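Local coordinates for protein tRNA (adenine-N(1)-)-methyltransferase (Thermus thermophilus, PDB 2PWY) that catalyses the S-adenosyl-L-methionine-dependent methylation of N1 of adenosine 58 in tRNA and is required for growth at extreme temperatures, at residues P24-V29 with P38-L43; L91-P96 with P190-V195; H214-E219 with L252-G257. One frame throughout, in Å; residues are numbered along the deposited sequence.

Contact 1: residues P24-V29 with P38-L43; sequences PKEGGV and PHEALL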
loop_
_atom_site.group_PDB
_atom_site.type_symbol
_atom_site.label_atom_id
_atom_site.label_comp_id
_atom_site.label_asym_id
_atom_site.label_seq_id
_atom_site.Cartn_x
_atom_site.Cartn_y
_atom_site.Cartn_z
ATOM N N PRO A 24 19.327 -4.309 33.709
ATOM C CA PRO A 24 20.639 -4.266 34.371
ATOM C C PRO A 24 20.561 -4.619 35.848
ATOM O O PRO A 24 19.577 -4.301 36.517
ATOM C CB PRO A 24 21.084 -2.807 34.195
ATOM C CG PRO A 24 20.203 -2.251 33.123
ATOM C CD PRO A 24 18.918 -2.985 33.214
ATOM N N LYS A 25 21.594 -5.293 36.337
ATOM C CA LYS A 25 21.720 -5.607 37.755
ATOM C C LYS A 25 23.205 -5.600 38.102
ATOM O O LYS A 25 24.040 -5.955 37.274
ATOM C CB LYS A 25 21.057 -6.955 38.082
ATOM C CG LYS A 25 21.747 -8.170 37.488
ATOM C CD LYS A 25 20.876 -9.416 37.523
ATOM C CE LYS A 25 21.732 -10.660 37.288
ATOM N NZ LYS A 25 20.938 -11.822 36.779
ATOM N N GLU A 26 23.543 -5.153 39.304
ATOM C CA GLU A 26 24.940 -5.166 39.709
ATOM C C GLU A 26 25.452 -6.600 39.759
ATOM O O GLU A 26 24.793 -7.490 40.301
ATOM C CB GLU A 26 25.165 -4.457 41.049
ATOM C CG GLU A 26 26.639 -4.132 41.296
ATOM C CD GLU A 26 26.904 -3.557 42.673
ATOM O OE1 GLU A 26 25.954 -3.496 43.477
ATOM O OE2 GLU A 26 28.066 -3.174 42.944
ATOM N N GLY A 27 26.623 -6.809 39.166
ATOM C CA GLY A 27 27.199 -8.134 39.042
ATOM C C GLY A 27 26.682 -8.872 37.820
ATOM O O GLY A 27 27.151 -9.969 37.511
ATOM N N GLY A 28 25.713 -8.268 37.130
ATOM C CA GLY A 28 25.159 -8.836 35.901
ATOM C C GLY A 28 26.127 -8.726 34.738
ATOM O O GLY A 28 26.953 -7.813 34.687
ATOM N N VAL A 29 26.022 -9.664 33.803
ATOM C CA VAL A 29 26.883 -9.687 32.625
ATOM C C VAL A 29 26.045 -9.957 31.380
ATOM O O VAL A 29 25.243 -10.899 31.348
ATOM C CB VAL A 29 27.997 -10.763 32.754
ATOM C CG1 VAL A 29 28.767 -10.919 31.452
ATOM C CG2 VAL A 29 28.943 -10.431 33.919
ATOM N N PRO A 38 30.083 -6.328 31.400
ATOM C CA PRO A 38 29.404 -6.180 32.692
ATOM C C PRO A 38 28.291 -5.148 32.583
ATOM O O PRO A 38 28.437 -4.145 31.871
ATOM C CB PRO A 38 30.498 -5.654 33.635
ATOM C CG PRO A 38 31.781 -5.836 32.924
ATOM C CD PRO A 38 31.505 -5.927 31.464
ATOM N N HIS A 39 27.180 -5.388 33.280
ATOM C CA HIS A 39 26.080 -4.433 33.276
ATOM C C HIS A 39 26.511 -3.025 33.684
ATOM O O HIS A 39 25.995 -2.039 33.160
ATOM C CB HIS A 39 24.935 -4.945 34.151
ATOM C CG HIS A 39 24.168 -6.069 33.527
ATOM N ND1 HIS A 39 23.004 -6.564 34.070
ATOM C CD2 HIS A 39 24.385 -6.782 32.394
ATOM C CE1 HIS A 39 22.547 -7.548 33.315
ATOM N NE2 HIS A 39 23.360 -7.695 32.285
ATOM N N GLU A 40 27.474 -2.936 34.598
ATOM C CA GLU A 40 28.005 -1.639 35.020
ATOM C C GLU A 40 28.530 -0.823 33.836
ATOM O O GLU A 40 28.345 0.396 33.797
ATOM C CB GLU A 40 29.123 -1.818 36.051
ATOM C CG GLU A 40 28.667 -2.403 37.382
ATOM C CD GLU A 40 28.469 -3.923 37.370
ATOM O OE1 GLU A 40 28.756 -4.589 36.346
ATOM O OE2 GLU A 40 28.027 -4.453 38.410
ATOM N N ALA A 41 29.177 -1.487 32.882
ATOM C CA ALA A 41 29.742 -0.782 31.717
ATOM C C ALA A 41 28.619 -0.168 30.888
ATOM O O ALA A 41 28.771 0.920 30.321
ATOM C CB ALA A 41 30.574 -1.711 30.859
ATOM N N LEU A 42 27.498 -0.886 30.820
ATOM C CA LEU A 42 26.319 -0.448 30.073
ATOM C C LEU A 42 25.722 0.794 30.694
ATOM O O LEU A 42 25.413 1.762 30.000
ATOM C CB LEU A 42 25.270 -1.561 30.009
ATOM C CG LEU A 42 25.713 -2.879 29.373
ATOM C CD1 LEU A 42 24.621 -3.948 29.499
ATOM C CD2 LEU A 42 26.121 -2.712 27.923
ATOM N N LEU A 43 25.568 0.758 32.011
ATOM C CA LEU A 43 25.028 1.882 32.756
ATOM C C LEU A 43 25.959 3.090 32.663
ATOM O O LEU A 43 25.510 4.232 32.521
ATOM C CB LEU A 43 24.780 1.470 34.208
ATOM C CG LEU A 43 23.785 0.304 34.402
ATOM C CD1 LEU A 43 23.992 -0.364 35.757
ATOM C CD2 LEU A 43 22.338 0.766 34.247
HETATM O O HOH W 1 28.973 -7.304 36.372
HETATM O O HOH W 2 22.415 -9.584 30.377
#

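Contact 2: residues L91-P96 with P190-V195; sequences LLDLAP and PDRFLV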
loop_
_atom_site.group_PDB
_atom_site.type_symbol
_atom_site.label_atom_id
_atom_site.label_comp_id
_atom_site.label_asym_id
_atom_site.label_seq_id
_atom_site.Cartn_x
_atom_site.Cartn_y
_atom_site.Cartn_z
ATOM N N LEU A 91 -7.815 6.695 17.395
ATOM C CA LEU A 91 -9.199 6.369 17.038
ATOM C C LEU A 91 -10.133 6.378 18.252
ATOM O O LEU A 91 -11.305 6.734 18.138
ATOM C CB LEU A 91 -9.266 5.033 16.322
ATOM C CG LEU A 91 -8.569 5.000 14.954
ATOM C CD1 LEU A 91 -8.510 3.559 14.462
ATOM C CD2 LEU A 91 -9.310 5.886 13.959
ATOM N N LEU A 92 -9.598 5.990 19.402
ATOM C CA LEU A 92 -10.306 6.058 20.683
ATOM C C LEU A 92 -10.375 7.481 21.249
ATOM O O LEU A 92 -11.110 7.741 22.221
ATOM C CB LEU A 92 -9.643 5.120 21.697
ATOM C CG LEU A 92 -9.922 3.624 21.526
ATOM C CD1 LEU A 92 -8.905 2.795 22.276
ATOM C CD2 LEU A 92 -11.348 3.255 21.957
ATOM N N ASP A 93 -9.631 8.388 20.625
ATOM C CA ASP A 93 -9.605 9.804 21.004
ATOM C C ASP A 93 -9.300 9.969 22.506
ATOM O O ASP A 93 -10.002 10.672 23.233
ATOM C CB ASP A 93 -10.928 10.493 20.614
ATOM C CG ASP A 93 -10.882 11.985 20.837
ATOM O OD1 ASP A 93 -9.853 12.593 20.451
ATOM O OD2 ASP A 93 -11.861 12.530 21.405
ATOM N N LEU A 94 -8.251 9.287 22.965
ATOM C CA LEU A 94 -7.899 9.304 24.386
ATOM C C LEU A 94 -7.054 10.511 24.748
ATOM O O LEU A 94 -6.069 10.819 24.070
ATOM C CB LEU A 94 -7.160 8.018 24.783
ATOM C CG LEU A 94 -7.947 6.724 24.593
ATOM C CD1 LEU A 94 -7.083 5.568 24.968
ATOM C CD2 LEU A 94 -9.252 6.718 25.415
ATOM N N ALA A 95 -7.451 11.172 25.828
ATOM C CA ALA A 95 -6.774 12.350 26.342
ATOM C C ALA A 95 -6.504 12.131 27.830
ATOM O O ALA A 95 -7.099 11.237 28.442
ATOM C CB ALA A 95 -7.646 13.586 26.131
ATOM N N PRO A 96 -5.585 12.924 28.417
ATOM C CA PRO A 96 -5.311 12.745 29.842
ATOM C C PRO A 96 -6.564 12.821 30.707
ATOM O O PRO A 96 -7.419 13.683 30.490
ATOM C CB PRO A 96 -4.362 13.898 30.168
ATOM C CG PRO A 96 -3.672 14.186 28.869
ATOM C CD PRO A 96 -4.738 13.974 27.818
ATOM N N PRO A 190 -22.174 7.426 25.728
ATOM C CA PRO A 190 -22.759 7.781 24.441
ATOM C C PRO A 190 -21.833 8.658 23.592
ATOM O O PRO A 190 -21.208 9.598 24.102
ATOM C CB PRO A 190 -24.025 8.550 24.838
ATOM C CG PRO A 190 -24.452 7.864 26.122
ATOM C CD PRO A 190 -23.136 7.591 26.840
ATOM N N ASP A 191 -21.760 8.332 22.303
ATOM C CA ASP A 191 -21.029 9.102 21.292
ATOM C C ASP A 191 -19.511 8.863 21.352
ATOM O O ASP A 191 -18.769 9.420 20.555
ATOM C CB ASP A 191 -21.358 10.603 21.383
ATOM C CG ASP A 191 -21.415 11.258 20.021
ATOM O OD1 ASP A 191 -21.893 10.597 19.072
ATOM O OD2 ASP A 191 -20.971 12.414 19.888
ATOM N N ARG A 192 -19.072 8.011 22.279
ATOM C CA ARG A 192 -17.663 7.627 22.371
ATOM C C ARG A 192 -17.416 6.295 21.650
ATOM O O ARG A 192 -18.346 5.720 21.082
ATOM C CB ARG A 192 -17.181 7.639 23.824
ATOM C CG ARG A 192 -17.324 9.027 24.474
ATOM C CD ARG A 192 -16.375 10.050 23.823
ATOM N NE ARG A 192 -14.972 9.705 24.075
ATOM C CZ ARG A 192 -13.917 10.293 23.514
ATOM N NH1 ARG A 192 -14.065 11.275 22.635
ATOM N NH2 ARG A 192 -12.695 9.883 23.843
ATOM N N PHE A 193 -16.165 5.829 21.623
ATOM C CA PHE A 193 -15.799 4.773 20.672
ATOM C C PHE A 193 -15.357 3.472 21.303
ATOM O O PHE A 193 -14.755 3.468 22.375
ATOM C CB PHE A 193 -14.692 5.253 19.724
ATOM C CG PHE A 193 -15.097 6.424 18.891
ATOM C CD1 PHE A 193 -15.727 6.233 17.662
ATOM C CD2 PHE A 193 -14.897 7.722 19.360
ATOM C CE1 PHE A 193 -16.119 7.326 16.900
ATOM C CE2 PHE A 193 -15.283 8.808 18.616
ATOM C CZ PHE A 193 -15.900 8.609 17.376
ATOM N N LEU A 194 -15.694 2.382 20.617
ATOM C CA LEU A 194 -15.067 1.071 20.823
ATOM C C LEU A 194 -14.197 0.823 19.600
ATOM O O LEU A 194 -14.633 1.066 18.469
ATOM C CB LEU A 194 -16.123 -0.034 20.948
ATOM C CG LEU A 194 -15.658 -1.501 21.094
ATOM C CD1 LEU A 194 -16.715 -2.320 21.842
ATOM C CD2 LEU A 194 -15.327 -2.197 19.733
ATOM N N VAL A 195 -12.966 0.359 19.819
ATOM C CA VAL A 195 -12.081 0.015 18.700
ATOM C C VAL A 195 -11.525 -1.379 18.930
ATOM O O VAL A 195 -10.924 -1.648 19.987
ATOM C CB VAL A 195 -10.912 1.021 18.504
ATOM C CG1 VAL A 195 -10.060 0.573 17.300
ATOM C CG2 VAL A 195 -11.447 2.451 18.287
HETATM O O HOH W 3 -13.635 6.944 22.534
#

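Contact 3: residues H214-E219 with L252-G257; sequences HPFRLE and LRRWKG. Unlike the reference sequence in segment 252-257: Gly257 (reference Ala). With SO4 (sulfate ion), chain C.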
loop_
_atom_site.group_PDB
_atom_site.type_symbol
_atom_site.label_atom_id
_atom_site.label_comp_id
_atom_site.label_asym_id
_atom_site.label_seq_id
_atom_site.Cartn_x
_atom_site.Cartn_y
_atom_site.Cartn_z
ATOM N N HIS A 214 -26.635 -4.323 18.847
ATOM C CA HIS A 214 -26.267 -3.497 19.998
ATOM C C HIS A 214 -26.339 -2.012 19.651
ATOM O O HIS A 214 -26.368 -1.665 18.468
ATOM C CB HIS A 214 -24.858 -3.880 20.466
ATOM C CG HIS A 214 -24.739 -5.313 20.873
ATOM N ND1 HIS A 214 -25.088 -5.761 22.128
ATOM C CD2 HIS A 214 -24.344 -6.407 20.179
ATOM C CE1 HIS A 214 -24.907 -7.067 22.195
ATOM N NE2 HIS A 214 -24.446 -7.483 21.028
ATOM N N PRO A 215 -26.387 -1.120 20.672
ATOM C CA PRO A 215 -26.414 0.311 20.374
ATOM C C PRO A 215 -25.058 0.897 19.935
ATOM O O PRO A 215 -24.506 1.772 20.605
ATOM C CB PRO A 215 -26.918 0.936 21.691
ATOM C CG PRO A 215 -26.445 -0.005 22.736
ATOM C CD PRO A 215 -26.515 -1.377 22.121
ATOM N N PHE A 216 -24.572 0.424 18.784
ATOM C CA PHE A 216 -23.319 0.871 18.181
ATOM C C PHE A 216 -23.557 1.173 16.713
ATOM O O PHE A 216 -24.338 0.479 16.056
ATOM C CB PHE A 216 -22.265 -0.240 18.252
ATOM C CG PHE A 216 -21.597 -0.386 19.587
ATOM C CD1 PHE A 216 -20.766 0.624 20.080
ATOM C CD2 PHE A 216 -21.749 -1.556 20.329
ATOM C CE1 PHE A 216 -20.129 0.476 21.321
ATOM C CE2 PHE A 216 -21.116 -1.706 21.563
ATOM C CZ PHE A 216 -20.306 -0.688 22.056
ATOM N N ARG A 217 -22.877 2.198 16.208
ATOM C CA ARG A 217 -22.870 2.540 14.785
ATOM C C ARG A 217 -21.470 2.302 14.232
ATOM O O ARG A 217 -20.491 2.779 14.808
ATOM C CB ARG A 217 -23.277 4.002 14.597
ATOM C CG ARG A 217 -23.451 4.461 13.145
ATOM C CD ARG A 217 -24.610 5.465 12.996
ATOM N NE ARG A 217 -24.882 6.162 14.249
ATOM C CZ ARG A 217 -26.030 6.117 14.931
ATOM N NH1 ARG A 217 -27.080 5.428 14.483
ATOM N NH2 ARG A 217 -26.128 6.788 16.065
ATOM N N LEU A 218 -21.369 1.556 13.134
ATOM C CA LEU A 218 -20.069 1.331 12.501
ATOM C C LEU A 218 -19.509 2.649 11.958
ATOM O O LEU A 218 -20.184 3.371 11.218
ATOM C CB LEU A 218 -20.181 0.306 11.358
ATOM C CG LEU A 218 -18.866 -0.019 10.637
ATOM C CD1 LEU A 218 -17.833 -0.635 11.574
ATOM C CD2 LEU A 218 -19.115 -0.955 9.432
ATOM N N GLU A 219 -18.264 2.944 12.308
ATOM C CA GLU A 219 -17.653 4.204 11.902
ATOM C C GLU A 219 -16.450 4.010 10.983
ATOM O O GLU A 219 -16.286 4.749 10.007
ATOM C CB GLU A 219 -17.246 5.024 13.131
ATOM C CG GLU A 219 -18.426 5.469 14.013
ATOM C CD GLU A 219 -19.366 6.472 13.331
ATOM O OE1 GLU A 219 -19.070 6.936 12.205
ATOM O OE2 GLU A 219 -20.426 6.789 13.926
ATOM N N LEU A 252 -16.404 1.523 16.366
ATOM C CA LEU A 252 -17.850 1.675 16.524
ATOM C C LEU A 252 -18.110 2.881 17.400
ATOM O O LEU A 252 -17.363 3.108 18.357
ATOM C CB LEU A 252 -18.439 0.431 17.218
ATOM C CG LEU A 252 -18.085 -0.948 16.637
ATOM C CD1 LEU A 252 -18.631 -2.047 17.558
ATOM C CD2 LEU A 252 -18.649 -1.087 15.258
ATOM N N ARG A 253 -19.165 3.642 17.098
ATOM C CA ARG A 253 -19.560 4.747 17.976
ATOM C C ARG A 253 -20.803 4.359 18.753
ATOM O O ARG A 253 -21.777 3.877 18.161
ATOM C CB ARG A 253 -19.820 6.025 17.177
ATOM C CG ARG A 253 -19.957 7.277 18.034
ATOM C CD ARG A 253 -20.525 8.440 17.234
ATOM N NE ARG A 253 -19.614 9.034 16.251
ATOM C CZ ARG A 253 -18.820 10.081 16.474
ATOM N NH1 ARG A 253 -18.745 10.639 17.671
ATOM N NH2 ARG A 253 -18.061 10.545 15.488
ATOM N N ARG A 254 -20.762 4.574 20.070
ATOM C CA ARG A 254 -21.882 4.304 20.980
ATOM C C ARG A 254 -23.049 5.229 20.660
ATOM O O ARG A 254 -22.870 6.442 20.532
ATOM C CB ARG A 254 -21.429 4.514 22.435
ATOM C CG ARG A 254 -22.492 4.270 23.538
ATOM C CD ARG A 254 -23.005 2.839 23.496
ATOM N NE ARG A 254 -23.868 2.434 24.621
ATOM C CZ ARG A 254 -25.154 2.765 24.782
ATOM N NH1 ARG A 254 -25.769 3.593 23.950
ATOM N NH2 ARG A 254 -25.838 2.275 25.812
ATOM N N TRP A 255 -24.237 4.650 20.530
ATOM C CA TRP A 255 -25.462 5.417 20.302
ATOM C C TRP A 255 -25.703 6.454 21.383
ATOM O O TRP A 255 -25.301 6.259 22.536
ATOM C CB TRP A 255 -26.653 4.465 20.285
ATOM C CG TRP A 255 -26.865 3.734 18.997
ATOM C CD1 TRP A 255 -26.033 3.700 17.901
ATOM C CD2 TRP A 255 -27.977 2.889 18.682
ATOM N NE1 TRP A 255 -26.576 2.897 16.923
ATOM C CE2 TRP A 255 -27.764 2.386 17.381
ATOM C CE3 TRP A 255 -29.132 2.504 19.378
ATOM C CZ2 TRP A 255 -28.677 1.527 16.755
ATOM C CZ3 TRP A 255 -30.033 1.644 18.753
ATOM C CH2 TRP A 255 -29.797 1.169 17.460
ATOM N N LYS A 256 -26.366 7.548 20.989
ATOM C CA LYS A 256 -26.978 8.504 21.911
ATOM C C LYS A 256 -27.647 7.775 23.069
ATOM O O LYS A 256 -28.315 6.743 22.874
ATOM C CB LYS A 256 -28.035 9.340 21.168
ATOM C CG LYS A 256 -28.672 10.452 21.989
ATOM C CD LYS A 256 -29.808 11.134 21.203
ATOM C CE LYS A 256 -30.300 12.392 21.903
ATOM N NZ LYS A 256 -30.791 12.078 23.257
ATOM N N GLY A 257 -27.482 8.337 24.260
ATOM C CA GLY A 257 -27.978 7.744 25.480
ATOM C C GLY A 257 -29.479 7.800 25.681
ATOM O O GLY A 257 -30.188 8.605 25.051
HETATM S S SO4 C . -24.886 0.772 11.513
HETATM O O1 SO4 C . -25.416 -0.322 10.712
HETATM O O2 SO4 C . -23.447 0.616 11.620
HETATM O O3 SO4 C . -25.175 2.046 10.889
HETATM O O4 SO4 C . -25.474 0.771 12.841
HETATM O O HOH W 4 -27.485 7.416 18.275
#

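Contact 1: residues P24-V29 with P38-L43
His39 lays its imidazole against the loop 24-29 and meets it both at an edge and over a face. At the edge, Lys25 N donates to His39 ND1 (3.0 Å, N-H...N angle 154°), and the donor lies close to the ring plane, so ND1 is used as an acceptor. Over one face sits Gly28, its CA 3.8 Å from the ring centroid in a CH-pi contact. Glycine suits this place because a CB on it would run into His39 ND1. With an alanine in place of His39, Lys25 N would probably lose its acceptor and Gly28 the ring it lies over. One residue farther along the helix, Glu40 grips the turn: Gly27 N gives a nearly straight bond to the syn side of Glu40 OE2 (2.8 Å). The Glu40 chain is bent at chi2 (79°), which brings the carboxylate back toward the loop instead of letting it run outward. Gly28 O receives His39 N at 2.8 Å, and water 1 bridges the same oxygen to Glu40 OE1. Farther along, Leu43 CD2 reaches Pro24 CB (3.8 Å), an apolar touch of branch against ring.

What positions these groups is the type II turn from Lys25 to Gly28, closed by Gly28 N to Lys25 O. Its third residue, Gly27, has a positive phi at which a side chain would press on the preceding carbonyl. On the other side of the contact Pro38 is the N-cap residue of helix 39-45, while Val29 and Pro38 form an antiparallel non-hydrogen-bonded pair. Pro24 and Leu42 both pack on Leu10 of strand 10-13. Together these pieces make a beta turn docked on the first turn of a helix, in the small N-terminal domain that may take part in tRNA recognition.

Contact 2: residues L91-P96 with P190-V195
Charge and hydrogen bonding join Asp93 to Arg192, which grips it end-on with two nitrogens. Arg192 NH1 forms a salt bridge to the anti lone pair of Asp93 OD2 (2.8 Å), almost perfectly straight at 177°, while Arg192 NH2 donates to the backbone oxygen Asp93 O (2.9 Å). Both acceptors lie in the guanidinium plane, although the carboxylate is turned 55° from it. Arginine suits the place because its planar fork can serve a side chain and a main chain together; bends at chi2 and chi3 fold it back to reach them. Its remaining NE donates to Asp168 O, which helps fix the rotation of the group. The other carboxylate oxygen, Asp93 OD1, is bound by Arg116 and by the backbone N of Leu66, both of the second subunit, so this one aspartate links the pair of segments to that subunit.

A water-mediated bond comes next: water 3 donates to Leu92 O (2.7 Å) and accepts from Phe193 N, bridging the two backbones where they are not directly bonded.

Apolar contacts complete the set. Leu92 CD2 rests on Val195 CG2 (3.8 Å), and Leu91 CB meets the same valine methyl at 3.9 Å. Branched aliphatic residues suit this buried seam, where Leu92 also touches Ala171 of strand 167-173.

The backbone here ends helix 82-91 in a Schellman motif, with Asp93 at positive phi. The contact thus packs that helix end on strand 192-198 of the Rossmann-like sheet of the class I methyltransferase fold.

Contact 3: residues H214-E219 with L252-G257
Trp255 spreads one face of its indole over Pro215, whose CA stands 3.8 Å from the centroid of the six-membered ring in a CH-pi contact. Pro215 CG also stands over the centre of the Arg254 guanidinium, 3.7 Å from Arg254 CZ, so the rigid proline meets two flat groups, the indole through CA and CB and the guanidinium through CB and CG. Arg254 NE donates to Ala185 O, and NH1 weakly to Trp255 O, which helps hold the group flat against the proline. Arg217 CG stands anti to the backbone N (chi1 -174°), and bends farther out bring its guanidinium to within 12° of the indole plane. On the side of the indole away from Pro215, Trp255 NE1 lies over one face of this guanidinium, off toward its rim, 3.6 Å from Arg217 NH1; an arginine suits this exposed place because its NH2 also binds water 4, shared with Lys256 N.

On the face carrying Phe216, Leu218, Leu252 and Arg254, the three apolar side chains pack together: Leu252 CD1 stands over the Phe216 ring, off toward its rim, and Leu252 CD2 meets Leu218 CD1 at 3.8 Å. On the face of Arg217 and Arg253, Glu219 OE2 approaches Arg253 NE in the guanidinium plane in a weak salt bridge of 3.3 Å, with the carboxylate plane perpendicular. The same arginine salt-bridges Glu68 of the second subunit.

Arg217 and Arg253 exchange two antiparallel backbone bonds, and Trp255 N bonds Pro215 O. A sulfate, probably from the crystallisation liquor, accepts from Leu218 N.

Strand 248-254 lies between 216-232 and 192-198 in the sheet; Phe216 and Leu252 pack on Leu194, Phe216 also on Ala185 of helix 181-187, and Leu218 and Leu252 against helix 201-211.

How the contacts relate
From the N terminus, contact 1 comes first and closes a short loop of eight intervening residues, the loop of the hairpin formed by strands 29-30 and 37-38, within the N-terminal domain. Contact 2 opens only afterwards and spans 93 residues, joining the end of helix 82-91 to strand 192-198. Contact 3 follows in series, with 32 residues between its segments, which hold the rest of strands 216-232 and 248-254 and strand 235-243, so none of the three nests or crosses. Contacts 2 and 3 touch: strand 192-198 neighbours 248-254, with a probable hydrogen bond from Leu252 N to Leu194 O, and both reach the second subunit. Contact 1 stands apart, its centre about 42 Å from that of contact 2.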